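Local atomic coordinates of CheC, inhibitor of MCP methylation / FliN fusion protein (Thermotoga maritima, PDB entry 4HYN), a protein that probably dephosphorylates the chemotaxis response regulator CheY at the flagellar switch, as a rotor protein of the CheC phosphatase family. Residues I15-L27 against Q115-L127. Numbering follows the deposited sequence.
Sequences IGNIAMGSAATTL and QMMGSAATSLSEL
Ala-19 and Ala-23 of helix 15-27 rest against Ala-120 and Met-116 of helix 115-127, pairing the two long helices of a CheC-like fold. The segments lie in different CheC-like sequence regions of the chain, one in each, and the helices run roughly antiparallel, with 140° between their directions. Their axes come within 7.3 Å, an approach that small residues allow: the CA atoms of Ala-19 and Ala-120 are 4.3 Å apart, and the methyl of Ala-19 sits over the backbone of Ala-120.

Serines continue this close seam because a hydroxymethyl group is hardly larger than a methyl. Ser-123 lays its CB against Ser-22 CB, while its OG, anti to the backbone N (chi1 175°), lies beside Ala-19 CA and Ile-18 CG2. Thr-26 OG1 and Ser-119 OG form a weak hydrogen bond of 3.4 Å, whose donor may be either hydroxyl, and Thr-26 CG2 packs against the same serine oxygen.

Larger apolar side chains close both ends of the seam. At one, Ile-15 divides its branches between two leucines: CD1 meets Leu-124 CD1 at 3.7 Å and CG2 faces Leu-127 CD1. Ile-15 and Leu-124 also touch Met-191 of helix 185-200, extending the apolar cluster to a third helix, whereas Ile-18 crosses Leu-127 at about a right angle on a more exposed side.

At the other end Leu-27, which also leans on Ile-35 of strand 35-46, meets selenomethionine Met-116. This long, flexible chain leaves its helix beside Ala-23, runs past Ala-23 O and bends at its last torsion (chi3 -117°), bringing the terminal CE to 3.5 Å from Leu-27 CD2.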
ATOM      1  N   ILE A  15      -2.772   9.496   8.300  1.00 20.75           N
ATOM      2  CA  ILE A  15      -3.351   8.182   8.553  1.00 21.33           C
ATOM      3  C   ILE A  15      -2.411   7.095   7.997  1.00 22.27           C
ATOM      4  O   ILE A  15      -2.334   5.996   8.539  1.00 23.85           O
ATOM      5  CB  ILE A  15      -4.813   8.045   7.988  1.00 22.57           C
ATOM      6  CG1 ILE A  15      -4.819   7.907   6.468  1.00 25.93           C
ATOM      7  CG2 ILE A  15      -5.677   9.234   8.414  1.00 18.56           C
ATOM      8  CD1 ILE A  15      -4.731   6.468   5.990  1.00 29.48           C
ATOM      9  N   GLY A  16      -1.669   7.428   6.943  1.00 21.93           N
ATOM     10  CA  GLY A  16      -0.728   6.486   6.353  1.00 18.80           C
ATOM     11  C   GLY A  16       0.393   6.173   7.330  1.00 17.70           C
ATOM     12  O   GLY A  16       0.833   5.032   7.419  1.00 17.30           O
ATOM     13  N   ASN A  17       0.854   7.176   8.073  1.00 14.92           N
ATOM     14  CA  ASN A  17       1.914   6.953   9.052  1.00 16.02           C
ATOM     15  C   ASN A  17       1.427   6.061  10.194  1.00 16.00           C
ATOM     16  O   ASN A  17       2.180   5.228  10.707  1.00 16.58           O
ATOM     17  CB  ASN A  17       2.446   8.281   9.615  1.00 16.58           C
ATOM     18  CG  ASN A  17       3.591   8.849   8.787  1.00 20.00           C
ATOM     19  OD1 ASN A  17       3.430   9.823   8.043  1.00 19.29           O
ATOM     20  ND2 ASN A  17       4.759   8.236   8.913  1.00 22.14           N
ATOM     21  N   ILE A  18       0.163   6.214  10.564  1.00 13.56           N
ATOM     22  CA  ILE A  18      -0.409   5.428  11.638  1.00 14.25           C
ATOM     23  C   ILE A  18      -0.771   4.018  11.193  1.00 15.10           C
ATOM     24  O   ILE A  18      -0.345   3.041  11.800  1.00 14.99           O
ATOM     25  CB  ILE A  18      -1.656   6.119  12.217  1.00 15.77           C
ATOM     26  CG1 ILE A  18      -1.265   7.467  12.828  1.00 13.59           C
ATOM     27  CG2 ILE A  18      -2.327   5.231  13.256  1.00 15.59           C
ATOM     28  CD1 ILE A  18      -2.458   8.320  13.194  1.00 15.59           C
ATOM     29  N   ALA A  19      -1.557   3.914  10.129  1.00 16.48           N
ATOM     30  CA  ALA A  19      -1.980   2.613   9.624  1.00 19.04           C
ATOM     31  C   ALA A  19      -0.799   1.776   9.132  1.00 22.02           C
ATOM     32  O   ALA A  19      -0.545   0.694   9.666  1.00 23.29           O
ATOM     33  CB  ALA A  19      -3.031   2.777   8.528  1.00 17.15           C
HETATM   34  N   MSE A  20      -0.054   2.288   8.153  1.00 23.10           N
HETATM   35  CA  MSE A  20       1.093   1.551   7.634  1.00 25.99           C
HETATM   36  C   MSE A  20       2.157   1.377   8.704  1.00 24.12           C
HETATM   37  O   MSE A  20       2.961   0.450   8.636  1.00 24.18           O
HETATM   38  CB  MSE A  20       1.701   2.237   6.415  1.00 31.69           C
HETATM   39  CG  MSE A  20       2.257   1.250   5.413  1.00 41.20           C
HETATM   40 SE   MSE A  20       0.894  -0.032   4.888  1.00 52.98          SE
HETATM   41  CE  MSE A  20       2.015  -1.614   4.786  1.00 51.79           C
ATOM     42  N   GLY A  21       2.167   2.292   9.671  1.00 21.64           N
ATOM     43  CA  GLY A  21       3.112   2.211  10.766  1.00 19.62           C
ATOM     44  C   GLY A  21       2.740   1.037  11.653  1.00 19.38           C
ATOM     45  O   GLY A  21       3.601   0.390  12.236  1.00 18.11           O
ATOM     46  N   SER A  22       1.440   0.768  11.751  1.00 19.77           N
ATOM     47  CA  SER A  22       0.935  -0.348  12.544  1.00 19.73           C
ATOM     48  C   SER A  22       1.313  -1.650  11.817  1.00 18.00           C
ATOM     49  O   SER A  22       1.746  -2.625  12.434  1.00 16.39           O
ATOM     50  CB  SER A  22      -0.585  -0.225  12.697  1.00 21.16           C
ATOM     51  OG  SER A  22      -1.074  -1.068  13.721  1.00 24.81           O
ATOM     52  N   ALA A  23       1.203  -1.626  10.493  1.00 16.89           N
ATOM     53  CA  ALA A  23       1.553  -2.776   9.669  1.00 19.24           C
ATOM     54  C   ALA A  23       3.040  -3.109   9.826  1.00 20.57           C
ATOM     55  O   ALA A  23       3.437  -4.272   9.753  1.00 20.32           O
ATOM     56  CB  ALA A  23       1.238  -2.484   8.215  1.00 17.60           C
ATOM     57  N   ALA A  24       3.846  -2.075  10.056  1.00 22.01           N
ATOM     58  CA  ALA A  24       5.286  -2.224  10.226  1.00 23.14           C
ATOM     59  C   ALA A  24       5.631  -2.841  11.574  1.00 24.42           C
ATOM     60  O   ALA A  24       6.575  -3.635  11.678  1.00 23.80           O
ATOM     61  CB  ALA A  24       5.975  -0.870  10.079  1.00 23.26           C
ATOM     62  N   THR A  25       4.848  -2.485  12.591  1.00 24.51           N
ATOM     63  CA  THR A  25       5.049  -2.983  13.947  1.00 25.58           C
ATOM     64  C   THR A  25       4.764  -4.475  14.086  1.00 26.63           C
ATOM     65  O   THR A  25       5.477  -5.173  14.810  1.00 27.34           O
ATOM     66  CB  THR A  25       4.208  -2.185  14.964  1.00 25.11           C
ATOM     67  OG1 THR A  25       4.663  -0.825  14.994  1.00 24.60           O
ATOM     68  CG2 THR A  25       4.340  -2.775  16.357  1.00 25.62           C
ATOM     69  N   THR A  26       3.712  -4.959  13.425  1.00 28.00           N
ATOM     70  CA  THR A  26       3.382  -6.384  13.482  1.00 29.79           C
ATOM     71  C   THR A  26       4.418  -7.151  12.668  1.00 28.86           C
ATOM     72  O   THR A  26       4.823  -8.250  13.032  1.00 29.79           O
ATOM     73  CB  THR A  26       1.978  -6.694  12.920  1.00 31.41           C
ATOM     74  OG1 THR A  26       1.852  -6.146  11.605  1.00 35.96           O
ATOM     75  CG2 THR A  26       0.905  -6.122  13.810  1.00 31.70           C
ATOM     76  N   LEU A  27       4.859  -6.532  11.579  1.00 28.96           N
ATOM     77  CA  LEU A  27       5.864  -7.097  10.690  1.00 28.06           C
ATOM     78  C   LEU A  27       7.164  -7.214  11.467  1.00 27.95           C
ATOM     79  O   LEU A  27       7.899  -8.191  11.344  1.00 28.18           O
ATOM     80  CB  LEU A  27       6.045  -6.155   9.493  1.00 29.45           C
ATOM     81  CG  LEU A  27       6.528  -6.710   8.156  1.00 29.03           C
ATOM     82  CD1 LEU A  27       7.997  -6.460   7.941  1.00 28.56           C
ATOM     83  CD2 LEU A  27       6.200  -8.183   8.090  1.00 31.00           C
ATOM     84  N   GLN A 115      -0.742 -10.139   7.157  1.00 36.23           N
ATOM     85  CA  GLN A 115      -0.595  -9.585   8.495  1.00 36.93           C
ATOM     86  C   GLN A 115      -0.530  -8.063   8.508  1.00 36.27           C
ATOM     87  O   GLN A 115      -1.148  -7.414   9.351  1.00 36.05           O
ATOM     88  CB  GLN A 115       0.660 -10.164   9.153  1.00 36.78           C
ATOM     89  CG  GLN A 115       0.420 -10.797  10.515  1.00 38.56           C
ATOM     90  CD  GLN A 115      -0.378 -12.083  10.447  1.00 39.68           C
ATOM     91  OE1 GLN A 115      -0.502 -12.701   9.390  1.00 40.87           O
ATOM     92  NE2 GLN A 115      -0.915 -12.502  11.585  1.00 42.45           N
HETATM   93  N   MSE A 116       0.199  -7.505   7.548  1.00 37.29           N
HETATM   94  CA  MSE A 116       0.375  -6.060   7.439  1.00 38.68           C
HETATM   95  C   MSE A 116      -0.883  -5.256   7.164  1.00 35.77           C
HETATM   96  O   MSE A 116      -1.226  -4.357   7.924  1.00 33.88           O
HETATM   97  CB  MSE A 116       1.418  -5.730   6.374  1.00 43.18           C
HETATM   98  CG  MSE A 116       2.837  -5.991   6.811  1.00 50.64           C
HETATM   99 SE   MSE A 116       4.094  -5.390   5.485  1.00 61.99          SE
HETATM  100  CE  MSE A 116       4.870  -7.088   5.036  1.00 57.73           C
HETATM  101  N   MSE A 117      -1.536  -5.550   6.047  1.00 35.17           N
HETATM  102  CA  MSE A 117      -2.747  -4.839   5.669  1.00 35.15           C
HETATM  103  C   MSE A 117      -3.902  -5.090   6.624  1.00 30.44           C
HETATM  104  O   MSE A 117      -4.799  -4.254   6.749  1.00 28.19           O
HETATM  105  CB  MSE A 117      -3.119  -5.163   4.231  1.00 41.23           C
HETATM  106  CG  MSE A 117      -2.135  -4.576   3.241  1.00 48.16           C
HETATM  107 SE   MSE A 117      -2.409  -5.306   1.499  1.00 64.41          SE
HETATM  108  CE  MSE A 117      -3.516  -3.900   0.763  1.00 58.45           C
ATOM    109  N   GLY A 118      -3.855  -6.232   7.313  1.00 26.30           N
ATOM    110  CA  GLY A 118      -4.870  -6.561   8.295  1.00 23.77           C
ATOM    111  C   GLY A 118      -4.758  -5.559   9.435  1.00 22.21           C
ATOM    112  O   GLY A 118      -5.761  -5.077   9.962  1.00 20.99           O
ATOM    113  N   SER A 119      -3.520  -5.234   9.796  1.00 20.23           N
ATOM    114  CA  SER A 119      -3.248  -4.268  10.846  1.00 20.23           C
ATOM    115  C   SER A 119      -3.608  -2.861  10.379  1.00 19.33           C
ATOM    116  O   SER A 119      -4.185  -2.075  11.141  1.00 20.82           O
ATOM    117  CB  SER A 119      -1.778  -4.319  11.243  1.00 19.60           C
ATOM    118  OG  SER A 119      -1.482  -5.568  11.826  1.00 26.68           O
ATOM    119  N   ALA A 120      -3.266  -2.554   9.129  1.00 16.82           N
ATOM    120  CA  ALA A 120      -3.552  -1.250   8.538  1.00 15.72           C
ATOM    121  C   ALA A 120      -5.050  -0.967   8.564  1.00 14.89           C
ATOM    122  O   ALA A 120      -5.478   0.117   8.963  1.00 15.30           O
ATOM    123  CB  ALA A 120      -3.037  -1.197   7.123  1.00 15.85           C
ATOM    124  N   ALA A 121      -5.841  -1.948   8.138  1.00 12.85           N
ATOM    125  CA  ALA A 121      -7.287  -1.807   8.128  1.00 13.23           C
ATOM    126  C   ALA A 121      -7.820  -1.670   9.556  1.00 13.29           C
ATOM    127  O   ALA A 121      -8.705  -0.859   9.820  1.00 13.52           O
ATOM    128  CB  ALA A 121      -7.917  -2.993   7.434  1.00 12.49           C
ATOM    129  N   THR A 122      -7.257  -2.443  10.480  1.00 13.39           N
ATOM    130  CA  THR A 122      -7.668  -2.395  11.877  1.00 14.47           C
ATOM    131  C   THR A 122      -7.346  -1.028  12.469  1.00 16.23           C
ATOM    132  O   THR A 122      -8.161  -0.440  13.179  1.00 17.72           O
ATOM    133  CB  THR A 122      -6.969  -3.485  12.691  1.00 14.28           C
ATOM    134  OG1 THR A 122      -7.336  -4.767  12.171  1.00 16.63           O
ATOM    135  CG2 THR A 122      -7.357  -3.406  14.166  1.00 13.54           C
ATOM    136  N   SER A 123      -6.156  -0.519  12.158  1.00 16.43           N
ATOM    137  CA  SER A 123      -5.722   0.784  12.641  1.00 14.29           C
ATOM    138  C   SER A 123      -6.599   1.868  12.043  1.00 13.99           C
ATOM    139  O   SER A 123      -7.008   2.796  12.731  1.00 15.16           O
ATOM    140  CB  SER A 123      -4.269   1.030  12.253  1.00 16.57           C
ATOM    141  OG  SER A 123      -3.867   2.341  12.605  1.00 20.53           O
ATOM    142  N   LEU A 124      -6.899   1.730  10.759  1.00 13.24           N
ATOM    143  CA  LEU A 124      -7.739   2.691  10.060  1.00 13.11           C
ATOM    144  C   LEU A 124      -9.154   2.693  10.635  1.00 13.66           C
ATOM    145  O   LEU A 124      -9.745   3.754  10.846  1.00 15.27           O
ATOM    146  CB  LEU A 124      -7.781   2.366   8.561  1.00 12.03           C
ATOM    147  CG  LEU A 124      -8.311   3.475   7.643  1.00 12.80           C
ATOM    148  CD1 LEU A 124      -7.459   4.745   7.836  1.00 12.96           C
ATOM    149  CD2 LEU A 124      -8.307   3.029   6.175  1.00 10.33           C
ATOM    150  N   SER A 125      -9.684   1.510  10.920  1.00 13.71           N
ATOM    151  CA  SER A 125     -11.032   1.398  11.476  1.00 15.77           C
ATOM    152  C   SER A 125     -11.152   2.105  12.822  1.00 16.12           C
ATOM    153  O   SER A 125     -12.107   2.848  13.057  1.00 16.03           O
ATOM    154  CB  SER A 125     -11.441  -0.069  11.603  1.00 15.29           C
ATOM    155  OG  SER A 125     -11.460  -0.677  10.325  1.00 17.74           O
ATOM    156  N   GLU A 126     -10.180   1.876  13.699  1.00 16.47           N
ATOM    157  CA  GLU A 126     -10.177   2.516  15.003  1.00 18.70           C
ATOM    158  C   GLU A 126     -10.010   4.019  14.828  1.00 18.47           C
ATOM    159  O   GLU A 126     -10.709   4.806  15.460  1.00 20.41           O
ATOM    160  CB  GLU A 126      -9.050   1.949  15.877  1.00 20.18           C
ATOM    161  CG  GLU A 126      -9.260   0.486  16.247  1.00 27.73           C
ATOM    162  CD  GLU A 126      -8.073  -0.150  16.956  1.00 31.64           C
ATOM    163  OE1 GLU A 126      -6.915   0.236  16.678  1.00 35.34           O
ATOM    164  OE2 GLU A 126      -8.302  -1.062  17.781  1.00 33.52           O
ATOM    165  N   LEU A 127      -9.140   4.404  13.899  1.00 18.59           N
ATOM    166  CA  LEU A 127      -8.856   5.811  13.628  1.00 17.59           C
ATOM    167  C   LEU A 127     -10.084   6.580  13.148  1.00 16.49           C
ATOM    168  O   LEU A 127     -10.417   7.621  13.703  1.00 16.30           O
ATOM    169  CB  LEU A 127      -7.709   5.919  12.614  1.00 17.11           C
ATOM    170  CG  LEU A 127      -6.699   7.069  12.712  1.00 19.62           C
ATOM    171  CD1 LEU A 127      -7.219   8.300  12.001  1.00 21.58           C
ATOM    172  CD2 LEU A 127      -6.361   7.386  14.174  1.00 18.59           C
TER